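Local coordinates for protein homospermidine synthase (Legionella pneumophila subsp. pneumophila str. Philadelphia 1, PDB 2PH5) that binds NAD and probably makes the polyamine homospermidine, at residues W250-Y255 with I265-R269; G273-R277 with F466-V471. One frame throughout, in Å; residues are numbered along the deposited sequence.

Contact 1: W250-Y255 with I265-R269; sequences WPHDAY and IYLSR
The beta hairpin formed by strands 254-255 and 264-267 is tied where Tyr255 and Tyr266 form an antiparallel hydrogen-bonded pair, Tyr266 N to Tyr255 O at 2.8 Å and Tyr255 N to Tyr266 O at 3.0 Å. Ala254 and Leu267 make the adjoining non-hydrogen-bonded pair. Just before the strand, a type I turn from Pro251 to Ala254 presents Asp253 O to two donors of one residue: Ser268 N at 2.9 Å, nearly in line with the carbonyl, and Ser268 OG at 3.2 Å, tilted 35° from the carbonyl plane. Tyr255 has its CG between the backbone N and the carbonyl carbon (chi1 61°), which lays its ring over the neighbouring strand: Tyr266 CB sits over the ring face in a CH-pi contact, 3.7 Å from the Tyr255 ring centroid, while Ser268 N meets the ring edge. On the face of Ala254, Leu267 and Ile265 the contacts are largely between carbons. There Ile265 CD1 touches Ala254 CB at 3.6 Å and lies over the Trp250 six-membered ring, 4.1 Å from its centroid, and Leu267 CD1 packs on Ala254 CB at 3.7 Å. Strand 238-242 flanks 264-267 on its other edge, and Arg470 takes the Asp253 carboxylate in a salt bridge. The doubly gripped Asp253 carbonyl thus fixes the turn to the corner where the chain leaves the sheet, while both hairpin faces are secured by carbon contacts.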
loop_
_atom_site.group_PDB
_atom_site.type_symbol
_atom_site.label_atom_id
_atom_site.label_comp_id
_atom_site.label_asym_id
_atom_site.label_seq_id
_atom_site.Cartn_x
_atom_site.Cartn_y
_atom_site.Cartn_z
ATOM N N TRP A 250 8.247 26.688 -5.320
ATOM C CA TRP A 250 9.188 25.835 -6.043
ATOM C C TRP A 250 9.572 24.633 -5.179
ATOM O O TRP A 250 10.179 24.791 -4.124
ATOM C CB TRP A 250 10.419 26.653 -6.453
ATOM C CG TRP A 250 11.431 25.876 -7.218
ATOM C CD1 TRP A 250 12.568 25.298 -6.725
ATOM C CD2 TRP A 250 11.376 25.530 -8.607
ATOM N NE1 TRP A 250 13.221 24.611 -7.719
ATOM C CE2 TRP A 250 12.511 24.735 -8.884
ATOM C CE3 TRP A 250 10.475 25.811 -9.644
ATOM C CZ2 TRP A 250 12.774 24.217 -10.156
ATOM C CZ3 TRP A 250 10.734 25.294 -10.914
ATOM C CH2 TRP A 250 11.877 24.505 -11.156
ATOM N N PRO A 251 9.219 23.411 -5.617
ATOM C CA PRO A 251 9.535 22.198 -4.853
ATOM C C PRO A 251 11.010 22.126 -4.462
ATOM O O PRO A 251 11.884 22.382 -5.284
ATOM C CB PRO A 251 9.135 21.070 -5.810
ATOM C CG PRO A 251 8.081 21.693 -6.677
ATOM C CD PRO A 251 8.653 23.064 -6.934
ATOM N N HIS A 252 11.283 21.774 -3.209
ATOM C CA HIS A 252 12.658 21.682 -2.725
ATOM C C HIS A 252 13.520 20.730 -3.548
ATOM O O HIS A 252 14.691 21.012 -3.805
ATOM C CB HIS A 252 12.678 21.230 -1.260
ATOM C CG HIS A 252 11.998 19.916 -1.025
ATOM N ND1 HIS A 252 10.632 19.757 -1.126
ATOM C CD2 HIS A 252 12.500 18.690 -0.740
ATOM C CE1 HIS A 252 10.322 18.489 -0.915
ATOM N NE2 HIS A 252 11.437 17.821 -0.679
ATOM N N ASP A 253 12.931 19.606 -3.951
ATOM C CA ASP A 253 13.637 18.585 -4.727
ATOM C C ASP A 253 13.353 18.639 -6.231
ATOM O O ASP A 253 13.406 17.622 -6.924
ATOM C CB ASP A 253 13.297 17.191 -4.181
ATOM C CG ASP A 253 11.808 17.017 -3.883
ATOM O OD1 ASP A 253 11.003 17.861 -4.330
ATOM O OD2 ASP A 253 11.444 16.027 -3.207
ATOM N N ALA A 254 13.073 19.838 -6.729
ATOM C CA ALA A 254 12.777 20.024 -8.142
ATOM C C ALA A 254 13.953 20.577 -8.935
ATOM O O ALA A 254 14.864 21.190 -8.379
ATOM C CB ALA A 254 11.577 20.940 -8.304
ATOM N N TYR A 255 13.913 20.345 -10.243
ATOM C CA TYR A 255 14.941 20.810 -11.157
ATOM C C TYR A 255 14.422 20.802 -12.599
ATOM O O TYR A 255 13.482 20.074 -12.937
ATOM C CB TYR A 255 16.193 19.936 -11.058
ATOM C CG TYR A 255 15.969 18.482 -11.410
ATOM C CD1 TYR A 255 15.371 17.608 -10.500
ATOM C CD2 TYR A 255 16.354 17.978 -12.658
ATOM C CE1 TYR A 255 15.165 16.266 -10.822
ATOM C CE2 TYR A 255 16.151 16.639 -12.993
ATOM C CZ TYR A 255 15.557 15.789 -12.065
ATOM O OH TYR A 255 15.360 14.463 -12.371
ATOM N N ILE A 265 9.136 20.231 -15.389
ATOM C CA ILE A 265 9.888 20.328 -14.163
ATOM C C ILE A 265 10.003 18.891 -13.671
ATOM O O ILE A 265 9.132 18.062 -13.936
ATOM C CB ILE A 265 9.138 21.222 -13.145
ATOM C CG1 ILE A 265 9.848 21.210 -11.799
ATOM C CG2 ILE A 265 7.695 20.753 -12.989
ATOM C CD1 ILE A 265 9.067 21.928 -10.719
ATOM N N TYR A 266 11.094 18.575 -12.991
ATOM C CA TYR A 266 11.265 17.221 -12.500
ATOM C C TYR A 266 11.504 17.219 -11.011
ATOM O O TYR A 266 11.808 18.248 -10.416
ATOM C CB TYR A 266 12.422 16.530 -13.229
ATOM C CG TYR A 266 12.165 16.364 -14.708
ATOM C CD1 TYR A 266 12.262 17.452 -15.577
ATOM C CD2 TYR A 266 11.742 15.141 -15.232
ATOM C CE1 TYR A 266 11.937 17.333 -16.925
ATOM C CE2 TYR A 266 11.413 15.013 -16.580
ATOM C CZ TYR A 266 11.510 16.112 -17.416
ATOM O OH TYR A 266 11.150 15.998 -18.734
ATOM N N LEU A 267 11.328 16.052 -10.411
ATOM C CA LEU A 267 11.527 15.876 -8.983
ATOM C C LEU A 267 12.543 14.753 -8.816
ATOM O O LEU A 267 12.568 13.812 -9.608
ATOM C CB LEU A 267 10.198 15.513 -8.319
ATOM C CG LEU A 267 9.436 16.578 -7.517
ATOM C CD1 LEU A 267 9.386 17.900 -8.254
ATOM C CD2 LEU A 267 8.037 16.065 -7.224
ATOM N N SER A 268 13.399 14.862 -7.805
ATOM C CA SER A 268 14.412 13.838 -7.555
ATOM C C SER A 268 13.769 12.469 -7.340
ATOM O O SER A 268 14.007 11.533 -8.100
ATOM C CB SER A 268 15.246 14.197 -6.322
ATOM O OG SER A 268 15.749 15.519 -6.414
ATOM N N ARG A 269 12.950 12.364 -6.303
ATOM C CA ARG A 269 12.264 11.119 -5.963
ATOM C C ARG A 269 11.567 10.459 -7.161
ATOM O O ARG A 269 11.134 11.146 -8.086
ATOM C CB ARG A 269 11.252 11.409 -4.851
ATOM C CG ARG A 269 11.879 12.137 -3.670
ATOM C CD ARG A 269 10.889 12.411 -2.569
ATOM N NE ARG A 269 10.352 11.177 -2.012
ATOM C CZ ARG A 269 9.538 11.128 -0.965
ATOM N NH1 ARG A 269 9.166 12.250 -0.359
ATOM N NH2 ARG A 269 9.092 9.958 -0.525
#

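Contact 2: G273-R277 with F466-V471; sequences GVMVR and FFNIRV
Strand 275-278, paired with 286-289 in a two-stranded antiparallel sheet, runs opposite to the exit of helix 466-469 at a single bridge of Val276 with Arg470, their CA atoms 4.5 Å apart. Two hydrogen bonds frame it: Val471 N to Met275 O at 3.0 Å, with an N-H...O angle of 168°, and Arg277 N to Ile469 O at 2.9 Å. In both, the donor stands above the carbonyl plane. A water beside the bridge accepts from Met275 N and donates to Val471 O, extending the join by one step. Val276 presses its CB on Ile469 CG2 at 3.8 Å and its CG1 on Phe466 CE2 at 4.0 Å, while Met275, a selenomethionine, meets Val471 through CB before its bent chain turns away. Arg277 is extended from CG to NE and crosses Val471 at about a right angle, with Val471 CG2 over the centre of one guanidinium face, 3.8 Å above the plane. Its NH1 makes a weak bond to Asn468 O at 2.9 Å, bent to 122°. The stronger partners of this arginine are Glu338 of the second subunit, at NE, and Glu456, at NH2. The charge is therefore probably balanced mainly by carboxylates beyond the two segments, and the guanidinium, one face packed on a valine methyl, joins the exit of a C-terminal helix to the subunit interface.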
loop_
_atom_site.group_PDB
_atom_site.type_symbol
_atom_site.label_atom_id
_atom_site.label_comp_id
_atom_site.label_asym_id
_atom_site.label_seq_id
_atom_site.Cartn_x
_atom_site.Cartn_y
_atom_site.Cartn_z
ATOM N N GLY A 273 7.109 7.412 -5.820
ATOM C CA GLY A 273 7.384 7.849 -4.460
ATOM C C GLY A 273 6.825 9.235 -4.161
ATOM O O GLY A 273 7.125 9.823 -3.123
ATOM N N VAL A 274 6.019 9.752 -5.084
ATOM C CA VAL A 274 5.394 11.063 -4.951
ATOM C C VAL A 274 3.869 10.916 -5.022
ATOM O O VAL A 274 3.339 10.331 -5.967
ATOM C CB VAL A 274 5.819 12.017 -6.100
ATOM C CG1 VAL A 274 5.345 13.431 -5.806
ATOM C CG2 VAL A 274 7.330 11.982 -6.293
HETATM N N MSE A 275 3.165 11.440 -4.027
HETATM C CA MSE A 275 1.710 11.369 -4.005
HETATM C C MSE A 275 1.130 12.767 -4.244
HETATM O O MSE A 275 1.699 13.776 -3.823
HETATM C CB MSE A 275 1.226 10.856 -2.644
HETATM C CG MSE A 275 1.820 9.533 -2.195
HETATM SE SE MSE A 275 1.463 8.080 -3.418
HETATM C CE MSE A 275 -0.439 7.857 -3.095
ATOM N N VAL A 276 -0.006 12.824 -4.923
ATOM C CA VAL A 276 -0.660 14.096 -5.184
ATOM C C VAL A 276 -2.142 13.944 -4.859
ATOM O O VAL A 276 -2.721 12.870 -5.025
ATOM C CB VAL A 276 -0.508 14.525 -6.658
ATOM C CG1 VAL A 276 0.863 15.162 -6.892
ATOM C CG2 VAL A 276 -0.688 13.319 -7.550
ATOM N N ARG A 277 -2.737 15.033 -4.386
ATOM C CA ARG A 277 -4.145 15.079 -4.020
ATOM C C ARG A 277 -4.999 15.383 -5.251
ATOM O O ARG A 277 -4.851 16.436 -5.859
ATOM C CB ARG A 277 -4.375 16.174 -2.972
ATOM C CG ARG A 277 -3.685 15.935 -1.635
ATOM C CD ARG A 277 -3.940 17.067 -0.640
ATOM N NE ARG A 277 -3.417 16.736 0.683
ATOM C CZ ARG A 277 -2.170 16.962 1.088
ATOM N NH1 ARG A 277 -1.295 17.541 0.275
ATOM N NH2 ARG A 277 -1.785 16.581 2.299
ATOM N N PHE A 466 0.538 23.791 -6.500
ATOM C CA PHE A 466 1.164 22.481 -6.355
ATOM C C PHE A 466 1.623 22.276 -4.906
ATOM O O PHE A 466 1.639 21.155 -4.391
ATOM C CB PHE A 466 2.345 22.342 -7.320
ATOM C CG PHE A 466 2.911 20.950 -7.386
ATOM C CD1 PHE A 466 4.217 20.697 -6.976
ATOM C CD2 PHE A 466 2.128 19.881 -7.843
ATOM C CE1 PHE A 466 4.735 19.408 -7.016
ATOM C CE2 PHE A 466 2.640 18.588 -7.885
ATOM C CZ PHE A 466 3.947 18.348 -7.471
ATOM N N PHE A 467 1.969 23.374 -4.247
ATOM C CA PHE A 467 2.406 23.346 -2.857
ATOM C C PHE A 467 1.346 22.658 -1.971
ATOM O O PHE A 467 1.690 21.998 -0.987
ATOM C CB PHE A 467 2.647 24.788 -2.389
ATOM C CG PHE A 467 3.348 24.904 -1.068
ATOM C CD1 PHE A 467 4.693 24.584 -0.943
ATOM C CD2 PHE A 467 2.667 25.373 0.045
ATOM C CE1 PHE A 467 5.352 24.737 0.277
ATOM C CE2 PHE A 467 3.312 25.529 1.269
ATOM C CZ PHE A 467 4.659 25.211 1.387
ATOM N N ASN A 468 0.065 22.806 -2.321
ATOM C CA ASN A 468 -1.023 22.191 -1.548
ATOM C C ASN A 468 -1.386 20.786 -2.029
ATOM O O ASN A 468 -1.843 19.950 -1.248
ATOM C CB ASN A 468 -2.304 23.036 -1.605
ATOM C CG ASN A 468 -2.123 24.428 -1.041
ATOM O OD1 ASN A 468 -1.638 24.607 0.082
ATOM N ND2 ASN A 468 -2.529 25.430 -1.815
ATOM N N ILE A 469 -1.194 20.533 -3.318
ATOM C CA ILE A 469 -1.539 19.241 -3.894
ATOM C C ILE A 469 -0.540 18.134 -3.554
ATOM O O ILE A 469 -0.939 17.029 -3.182
ATOM C CB ILE A 469 -1.725 19.378 -5.420
ATOM C CG1 ILE A 469 -2.940 20.283 -5.681
ATOM C CG2 ILE A 469 -1.927 18.002 -6.062
ATOM C CD1 ILE A 469 -3.019 20.870 -7.074
ATOM N N ARG A 470 0.751 18.425 -3.655
ATOM C CA ARG A 470 1.736 17.413 -3.326
ATOM C C ARG A 470 1.713 17.077 -1.840
ATOM O O ARG A 470 1.847 17.954 -0.991
ATOM C CB ARG A 470 3.143 17.861 -3.689
ATOM C CG ARG A 470 4.147 16.759 -3.439
ATOM C CD ARG A 470 5.523 17.294 -3.402
ATOM N NE ARG A 470 6.509 16.253 -3.166
ATOM C CZ ARG A 470 7.808 16.436 -3.352
ATOM N NH1 ARG A 470 8.670 15.454 -3.120
ATOM N NH2 ARG A 470 8.243 17.613 -3.784
ATOM N N VAL A 471 1.554 15.794 -1.542
ATOM C CA VAL A 471 1.513 15.316 -0.172
ATOM C C VAL A 471 2.919 15.314 0.409
ATOM O O VAL A 471 3.664 14.353 0.246
ATOM C CB VAL A 471 0.921 13.895 -0.120
ATOM C CG1 VAL A 471 0.909 13.370 1.308
ATOM C CG2 VAL A 471 -0.485 13.918 -0.692
HETATM O O HOH W 1 4.410 12.385 -1.857
#

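How the contacts relate
Contact 1 closes before contact 2 opens: strands 264-267 and 275-278 are consecutive in the chain, whereas 466-471 arrives from near the C-terminus, 189 residues after 277. Their centres lie 12 Å apart on the same side of the chain's centre, away from the annotated NAD-binding residues. The two are joined directly by Arg470, whose NH2 is 2.8 Å from Asp253 OD1; Leu267 CD2 and Arg269 CD also pack against its guanidinium. Strand 238-242 is touched from both contacts, Leu267 and Val274 each meeting Ala239. Through its bridge to 275-278 and Arg470, the C-terminal segment links two separate antiparallel sheets, and both contacts also reach the second subunit.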